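Local coordinates for protein 432aa long hypothetical deoxyribodipyrimidine photolyase (Sulfolobus tokodaii, PDB 2E0I) that probably repairs ultraviolet-induced cyclobutane pyrimidine dimers in DNA using light, and binds two FAD molecules, one probably serving as a light-harvesting antenna, at residues M1-L13 and F87-Y99. Residues are numbered along the deposited sequence; the frame is centred on the assembly and turned at random.
Sequences MDCIFIFRRDLRL and FNKVDAIYVNEDY. With FAD (flavin-adenine dinucleotide), chain F.
I4 on strand 2-7 and Y94 on strand 92-96 lock two neighbouring parallel strands together in the Rossmann-like, HUP-type sheet of the photolyase N-terminal domain. The backbone bonds alternate: I4 N donates to A92 O, Y94 N donates to I4 O at 2.7 Å, and I6 N donates to Y94 O.

I4, I6 and I93 meet on one face of the sheet. With CG1 beside its backbone N (chi1 -75°), I4 sets CD1 over the F87 ring, 3.5 Å from the centroid, a CH-pi contact; isoleucine suits because its longer arm carries a methyl there. On the other face C3 SG, in a disulfide with C26, makes an oblique sulfur-aromatic contact with Y94, whose hydroxyl is hydrogen-bonded to E25.

At the strands' C-terminal ends, where ligands bind in this fold, R8, R9 and D98 line the pocket of the probable antenna FAD. V95 CB lies over one face of the R8 guanidinium, and R8 NH2 salt-bridges D107. R9, long enough to reach D98, K221 O and the Y127 ring, bridges D98; a leucine in its place would probably leave this carboxylate without its cation. Aspartate can accept twice: R9 NH2 approaches D98 OD2 from above the carboxylate plane, while ribityl O4' of FAD donates to D98 OD2 at 2.9 Å.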
loop_
_atom_site.group_PDB
_atom_site.type_symbol
_atom_site.label_atom_id
_atom_site.label_comp_id
_atom_site.label_asym_id
_atom_site.label_seq_id
_atom_site.Cartn_x
_atom_site.Cartn_y
_atom_site.Cartn_z
ATOM N N MET A 1 -25.004 17.338 -18.888
ATOM C CA MET A 1 -23.732 18.006 -19.285
ATOM C C MET A 1 -22.778 17.001 -19.904
ATOM O O MET A 1 -23.025 15.793 -19.888
ATOM C CB MET A 1 -23.033 18.593 -18.065
ATOM C CG MET A 1 -23.941 19.246 -17.060
ATOM S SD MET A 1 -22.987 19.703 -15.592
ATOM C CE MET A 1 -23.292 18.263 -14.500
ATOM N N ASP A 2 -21.686 17.516 -20.459
ATOM C CA ASP A 2 -20.645 16.674 -21.031
ATOM C C ASP A 2 -19.514 16.797 -20.030
ATOM O O ASP A 2 -18.820 17.816 -19.996
ATOM C CB ASP A 2 -20.176 17.184 -22.397
ATOM C CG ASP A 2 -20.976 16.598 -23.552
ATOM O OD1 ASP A 2 -21.494 15.456 -23.426
ATOM O OD2 ASP A 2 -21.071 17.275 -24.598
ATOM N N CYS A 3 -19.332 15.776 -19.201
ATOM C CA CYS A 3 -18.283 15.854 -18.209
ATOM C C CYS A 3 -17.264 14.720 -18.241
ATOM O O CYS A 3 -17.432 13.731 -18.960
ATOM C CB CYS A 3 -18.907 16.000 -16.820
ATOM S SG CYS A 3 -19.683 14.521 -16.100
ATOM N N ILE A 4 -16.197 14.896 -17.462
ATOM C CA ILE A 4 -15.087 13.944 -17.378
ATOM C C ILE A 4 -14.863 13.331 -15.994
ATOM O O ILE A 4 -14.973 14.007 -14.968
ATOM C CB ILE A 4 -13.756 14.628 -17.800
ATOM C CG1 ILE A 4 -13.715 14.789 -19.316
ATOM C CG2 ILE A 4 -12.551 13.843 -17.299
ATOM C CD1 ILE A 4 -12.418 15.381 -19.811
ATOM N N PHE A 5 -14.556 12.042 -15.970
ATOM C CA PHE A 5 -14.252 11.388 -14.714
ATOM C C PHE A 5 -12.821 10.908 -14.815
ATOM O O PHE A 5 -12.461 10.214 -15.775
ATOM C CB PHE A 5 -15.124 10.177 -14.440
ATOM C CG PHE A 5 -14.740 9.472 -13.177
ATOM C CD1 PHE A 5 -15.037 10.040 -11.931
ATOM C CD2 PHE A 5 -13.976 8.308 -13.221
ATOM C CE1 PHE A 5 -14.568 9.465 -10.745
ATOM C CE2 PHE A 5 -13.499 7.720 -12.045
ATOM C CZ PHE A 5 -13.796 8.303 -10.803
ATOM N N ILE A 6 -12.009 11.269 -13.822
ATOM C CA ILE A 6 -10.606 10.879 -13.823
ATOM C C ILE A 6 -10.306 9.772 -12.824
ATOM O O ILE A 6 -10.434 9.970 -11.609
ATOM C CB ILE A 6 -9.665 12.085 -13.491
ATOM C CG1 ILE A 6 -9.862 13.224 -14.500
ATOM C CG2 ILE A 6 -8.204 11.632 -13.505
ATOM C CD1 ILE A 6 -9.069 14.470 -14.148
ATOM N N PHE A 7 -9.911 8.607 -13.336
ATOM C CA PHE A 7 -9.544 7.482 -12.483
ATOM C C PHE A 7 -8.150 7.761 -11.957
ATOM O O PHE A 7 -7.360 8.454 -12.594
ATOM C CB PHE A 7 -9.492 6.184 -13.282
ATOM C CG PHE A 7 -10.820 5.700 -13.741
ATOM C CD1 PHE A 7 -11.557 4.827 -12.957
ATOM C CD2 PHE A 7 -11.335 6.110 -14.964
ATOM C CE1 PHE A 7 -12.794 4.360 -13.380
ATOM C CE2 PHE A 7 -12.575 5.650 -15.406
ATOM C CZ PHE A 7 -13.308 4.769 -14.607
ATOM N N ARG A 8 -7.838 7.222 -10.791
ATOM C CA ARG A 8 -6.507 7.404 -10.244
ATOM C C ARG A 8 -6.078 6.190 -9.452
ATOM O O ARG A 8 -5.075 5.567 -9.765
ATOM C CB ARG A 8 -6.471 8.633 -9.339
ATOM C CG ARG A 8 -6.815 9.929 -10.034
ATOM C CD ARG A 8 -7.678 10.741 -9.117
ATOM N NE ARG A 8 -7.278 12.132 -9.113
ATOM C CZ ARG A 8 -7.531 12.971 -8.118
ATOM N NH1 ARG A 8 -8.189 12.545 -7.042
ATOM N NH2 ARG A 8 -7.118 14.232 -8.195
ATOM N N ARG A 9 -6.891 5.847 -8.460
ATOM C CA ARG A 9 -6.619 4.765 -7.527
ATOM C C ARG A 9 -7.900 3.966 -7.291
ATOM O O ARG A 9 -7.977 3.162 -6.347
ATOM C CB ARG A 9 -6.232 5.417 -6.212
ATOM C CG ARG A 9 -5.042 4.917 -5.522
ATOM C CD ARG A 9 -4.807 5.820 -4.305
ATOM N NE ARG A 9 -5.221 5.008 -3.216
ATOM C CZ ARG A 9 -5.909 5.276 -2.124
ATOM N NH1 ARG A 9 -6.101 4.225 -1.370
ATOM N NH2 ARG A 9 -6.383 6.460 -1.760
ATOM N N ASP A 10 -8.914 4.234 -8.115
ATOM C CA ASP A 10 -10.241 3.602 -8.033
ATOM C C ASP A 10 -10.510 2.848 -9.331
ATOM O O ASP A 10 -11.530 3.063 -9.987
ATOM C CB ASP A 10 -11.302 4.694 -7.847
ATOM C CG ASP A 10 -11.087 5.909 -8.793
ATOM O OD1 ASP A 10 -10.184 5.873 -9.659
ATOM O OD2 ASP A 10 -11.821 6.916 -8.676
ATOM N N LEU A 11 -9.604 1.945 -9.681
ATOM C CA LEU A 11 -9.691 1.206 -10.935
ATOM C C LEU A 11 -10.808 0.170 -11.069
ATOM O O LEU A 11 -10.545 -1.037 -11.138
ATOM C CB LEU A 11 -8.334 0.562 -11.216
ATOM C CG LEU A 11 -7.152 1.523 -11.045
ATOM C CD1 LEU A 11 -5.910 0.903 -11.615
ATOM C CD2 LEU A 11 -7.431 2.836 -11.746
ATOM N N ARG A 12 -12.050 0.655 -11.133
ATOM C CA ARG A 12 -13.222 -0.207 -11.257
ATOM C C ARG A 12 -14.401 0.641 -11.688
ATOM O O ARG A 12 -14.346 1.869 -11.584
ATOM C CB ARG A 12 -13.550 -0.852 -9.911
ATOM C CG ARG A 12 -13.873 0.161 -8.845
ATOM C CD ARG A 12 -14.319 -0.471 -7.539
ATOM N NE ARG A 12 -14.838 0.537 -6.614
ATOM C CZ ARG A 12 -14.083 1.371 -5.907
ATOM N NH1 ARG A 12 -12.761 1.315 -6.011
ATOM N NH2 ARG A 12 -14.652 2.272 -5.112
ATOM N N LEU A 13 -15.464 -0.009 -12.160
ATOM C CA LEU A 13 -16.669 0.699 -12.583
ATOM C C LEU A 13 -17.812 0.457 -11.600
ATOM O O LEU A 13 -18.832 1.131 -11.654
ATOM C CB LEU A 13 -17.092 0.242 -13.969
ATOM C CG LEU A 13 -16.097 0.419 -15.112
ATOM C CD1 LEU A 13 -16.803 0.087 -16.424
ATOM C CD2 LEU A 13 -15.570 1.848 -15.138
ATOM N N PHE A 87 -8.849 19.727 -21.395
ATOM C CA PHE A 87 -10.244 19.817 -20.966
ATOM C C PHE A 87 -10.840 21.206 -20.739
ATOM O O PHE A 87 -11.924 21.335 -20.184
ATOM C CB PHE A 87 -10.435 18.989 -19.692
ATOM C CG PHE A 87 -9.729 17.662 -19.712
ATOM C CD1 PHE A 87 -9.703 16.879 -20.865
ATOM C CD2 PHE A 87 -9.109 17.182 -18.567
ATOM C CE1 PHE A 87 -9.070 15.640 -20.875
ATOM C CE2 PHE A 87 -8.477 15.942 -18.571
ATOM C CZ PHE A 87 -8.459 15.174 -19.729
ATOM N N ASN A 88 -10.141 22.245 -21.163
ATOM C CA ASN A 88 -10.627 23.605 -20.975
ATOM C C ASN A 88 -12.071 23.848 -21.440
ATOM O O ASN A 88 -12.720 24.788 -20.971
ATOM C CB ASN A 88 -9.675 24.587 -21.670
ATOM C CG ASN A 88 -9.171 24.057 -23.001
ATOM O OD1 ASN A 88 -9.952 23.819 -23.927
ATOM N ND2 ASN A 88 -7.860 23.853 -23.098
ATOM N N LYS A 89 -12.593 23.010 -22.335
ATOM C CA LYS A 89 -13.958 23.228 -22.820
ATOM C C LYS A 89 -15.030 22.269 -22.297
ATOM O O LYS A 89 -16.184 22.325 -22.733
ATOM C CB LYS A 89 -13.975 23.213 -24.349
ATOM C CG LYS A 89 -13.152 24.329 -24.997
ATOM C CD LYS A 89 -13.349 24.369 -26.517
ATOM C CE LYS A 89 -13.010 23.037 -27.190
ATOM N NZ LYS A 89 -11.585 22.634 -26.986
ATOM N N VAL A 90 -14.657 21.397 -21.365
ATOM C CA VAL A 90 -15.595 20.431 -20.795
ATOM C C VAL A 90 -16.422 21.133 -19.714
ATOM O O VAL A 90 -16.009 22.169 -19.190
ATOM C CB VAL A 90 -14.833 19.226 -20.182
ATOM C CG1 VAL A 90 -14.383 19.553 -18.766
ATOM C CG2 VAL A 90 -15.702 17.988 -20.219
ATOM N N ASP A 91 -17.578 20.571 -19.374
ATOM C CA ASP A 91 -18.465 21.168 -18.368
ATOM C C ASP A 91 -18.024 20.998 -16.930
ATOM O O ASP A 91 -17.915 21.969 -16.171
ATOM C CB ASP A 91 -19.862 20.585 -18.500
ATOM C CG ASP A 91 -20.648 21.226 -19.605
ATOM O OD1 ASP A 91 -20.032 21.646 -20.623
ATOM O OD2 ASP A 91 -21.889 21.297 -19.450
ATOM N N ALA A 92 -17.801 19.745 -16.552
ATOM C CA ALA A 92 -17.387 19.414 -15.202
ATOM C C ALA A 92 -16.362 18.289 -15.218
ATOM O O ALA A 92 -16.178 17.593 -16.223
ATOM C CB ALA A 92 -18.608 19.007 -14.375
ATOM N N ILE A 93 -15.685 18.133 -14.088
ATOM C CA ILE A 93 -14.681 17.096 -13.909
ATOM C C ILE A 93 -14.957 16.443 -12.566
ATOM O O ILE A 93 -15.042 17.130 -11.545
ATOM C CB ILE A 93 -13.260 17.694 -13.913
ATOM C CG1 ILE A 93 -12.875 18.120 -15.341
ATOM C CG2 ILE A 93 -12.277 16.688 -13.335
ATOM C CD1 ILE A 93 -11.520 18.790 -15.438
ATOM N N TYR A 94 -15.119 15.123 -12.567
ATOM C CA TYR A 94 -15.393 14.403 -11.331
ATOM C C TYR A 94 -14.218 13.523 -10.932
ATOM O O TYR A 94 -13.521 12.990 -11.788
ATOM C CB TYR A 94 -16.629 13.519 -11.485
ATOM C CG TYR A 94 -17.947 14.247 -11.627
ATOM C CD1 TYR A 94 -18.250 14.962 -12.779
ATOM C CD2 TYR A 94 -18.895 14.208 -10.606
ATOM C CE1 TYR A 94 -19.460 15.621 -12.911
ATOM C CE2 TYR A 94 -20.110 14.863 -10.727
ATOM C CZ TYR A 94 -20.386 15.569 -11.881
ATOM O OH TYR A 94 -21.577 16.244 -11.994
ATOM N N VAL A 95 -13.997 13.378 -9.630
ATOM C CA VAL A 95 -12.926 12.524 -9.107
ATOM C C VAL A 95 -13.221 12.129 -7.676
ATOM O O VAL A 95 -14.189 12.582 -7.072
ATOM C CB VAL A 95 -11.540 13.219 -9.087
ATOM C CG1 VAL A 95 -11.212 13.756 -10.458
ATOM C CG2 VAL A 95 -11.517 14.321 -8.044
ATOM N N ASN A 96 -12.369 11.274 -7.140
ATOM C CA ASN A 96 -12.491 10.837 -5.764
ATOM C C ASN A 96 -11.269 11.418 -5.067
ATOM O O ASN A 96 -10.138 11.115 -5.433
ATOM C CB ASN A 96 -12.478 9.310 -5.691
ATOM C CG ASN A 96 -13.794 8.699 -6.107
ATOM O OD1 ASN A 96 -13.827 7.704 -6.821
ATOM N ND2 ASN A 96 -14.892 9.281 -5.644
ATOM N N GLU A 97 -11.500 12.270 -4.080
ATOM C CA GLU A 97 -10.422 12.914 -3.348
ATOM C C GLU A 97 -9.522 11.887 -2.685
ATOM O O GLU A 97 -9.962 10.787 -2.366
ATOM C CB GLU A 97 -11.006 13.804 -2.267
ATOM C CG GLU A 97 -11.625 13.000 -1.147
ATOM C CD GLU A 97 -12.132 13.861 -0.020
ATOM O OE1 GLU A 97 -12.617 13.290 0.988
ATOM O OE2 GLU A 97 -12.044 15.104 -0.145
ATOM N N ASP A 98 -8.256 12.240 -2.494
ATOM C CA ASP A 98 -7.326 11.349 -1.820
ATOM C C ASP A 98 -6.841 12.125 -0.598
ATOM O O ASP A 98 -7.270 13.247 -0.371
ATOM C CB ASP A 98 -6.153 10.949 -2.722
ATOM C CG ASP A 98 -5.559 9.579 -2.353
ATOM O OD1 ASP A 98 -5.565 9.210 -1.157
ATOM O OD2 ASP A 98 -5.072 8.872 -3.262
ATOM N N TYR A 99 -5.934 11.547 0.170
ATOM C CA TYR A 99 -5.508 12.177 1.402
ATOM C C TYR A 99 -4.023 12.407 1.632
ATOM O O TYR A 99 -3.597 12.528 2.766
ATOM C CB TYR A 99 -6.105 11.367 2.555
ATOM C CG TYR A 99 -7.598 11.160 2.374
ATOM C CD1 TYR A 99 -8.504 12.169 2.696
ATOM C CD2 TYR A 99 -8.100 9.995 1.774
ATOM C CE1 TYR A 99 -9.860 12.038 2.424
ATOM C CE2 TYR A 99 -9.460 9.853 1.496
ATOM C CZ TYR A 99 -10.335 10.888 1.824
ATOM O OH TYR A 99 -11.686 10.798 1.541
HETATM P PA FAD F . 2.391 8.224 -5.305
HETATM O O1A FAD F . 2.749 7.417 -4.117
HETATM O O2A FAD F . 2.698 7.853 -6.703
HETATM O O5B FAD F . 3.541 9.336 -5.119
HETATM C C5B FAD F . 3.493 10.561 -5.859
HETATM C C4B FAD F . 4.606 11.524 -5.435
HETATM O O4B FAD F . 4.792 11.395 -4.012
HETATM C C3B FAD F . 5.948 11.148 -6.066
HETATM O O3B FAD F . 6.801 12.296 -6.097
HETATM C C2B FAD F . 6.467 10.124 -5.058
HETATM O O2B FAD F . 7.891 10.042 -5.157
HETATM C C1B FAD F . 6.098 10.845 -3.761
HETATM N N9A FAD F . 6.087 9.922 -2.600
HETATM C C8A FAD F . 5.431 8.765 -2.527
HETATM N N7A FAD F . 5.603 8.218 -1.327
HETATM C C5A FAD F . 6.376 9.035 -0.621
HETATM C C6A FAD F . 6.870 9.021 0.678
HETATM N N6A FAD F . 6.618 7.994 1.483
HETATM N N1A FAD F . 7.627 10.044 1.101
HETATM C C2A FAD F . 7.915 11.056 0.299
HETATM N N3A FAD F . 7.463 11.099 -0.943
HETATM C C4A FAD F . 6.693 10.117 -1.432
HETATM N N1 FAD F . -2.181 7.600 -10.459
HETATM C C2 FAD F . -2.412 8.387 -11.594
HETATM O O2 FAD F . -3.456 9.028 -11.697
HETATM N N3 FAD F . -1.426 8.477 -12.584
HETATM C C4 FAD F . -0.213 7.792 -12.434
HETATM O O4 FAD F . 0.648 7.870 -13.311
HETATM C C4X FAD F . 0.021 7.027 -11.296
HETATM N N5 FAD F . 1.258 6.396 -11.109
HETATM C C5X FAD F . 1.501 5.643 -9.953
HETATM C C6 FAD F . 2.763 5.097 -9.736
HETATM C C7 FAD F . 3.046 4.427 -8.548
HETATM C C7M FAD F . 4.443 3.840 -8.333
HETATM C C8 FAD F . 2.056 4.303 -7.577
HETATM C C8M FAD F . 2.334 3.574 -6.261
HETATM C C9 FAD F . 0.792 4.843 -7.799
HETATM C C9A FAD F . 0.508 5.514 -8.985
HETATM N N10 FAD F . -0.747 6.111 -9.195
HETATM C C10 FAD F . -0.962 6.926 -10.314
HETATM C "C1'" FAD F . -1.831 5.960 -8.197
HETATM C "C2'" FAD F . -1.711 6.943 -7.032
HETATM O "O2'" FAD F . -1.719 6.221 -5.796
HETATM C "C3'" FAD F . -2.858 7.959 -7.065
HETATM O "O3'" FAD F . -2.760 8.749 -8.254
HETATM C "C4'" FAD F . -2.810 8.873 -5.839
HETATM O "O4'" FAD F . -4.008 9.654 -5.793
HETATM C "C5'" FAD F . -1.594 9.801 -5.895
HETATM O "O5'" FAD F . -1.090 10.083 -4.587
HETATM P P FAD F . 0.082 9.170 -3.965
HETATM O O1P FAD F . 0.551 9.847 -2.735
HETATM O O2P FAD F . -0.375 7.766 -3.870
HETATM O O3P FAD F . 1.225 9.315 -5.090
#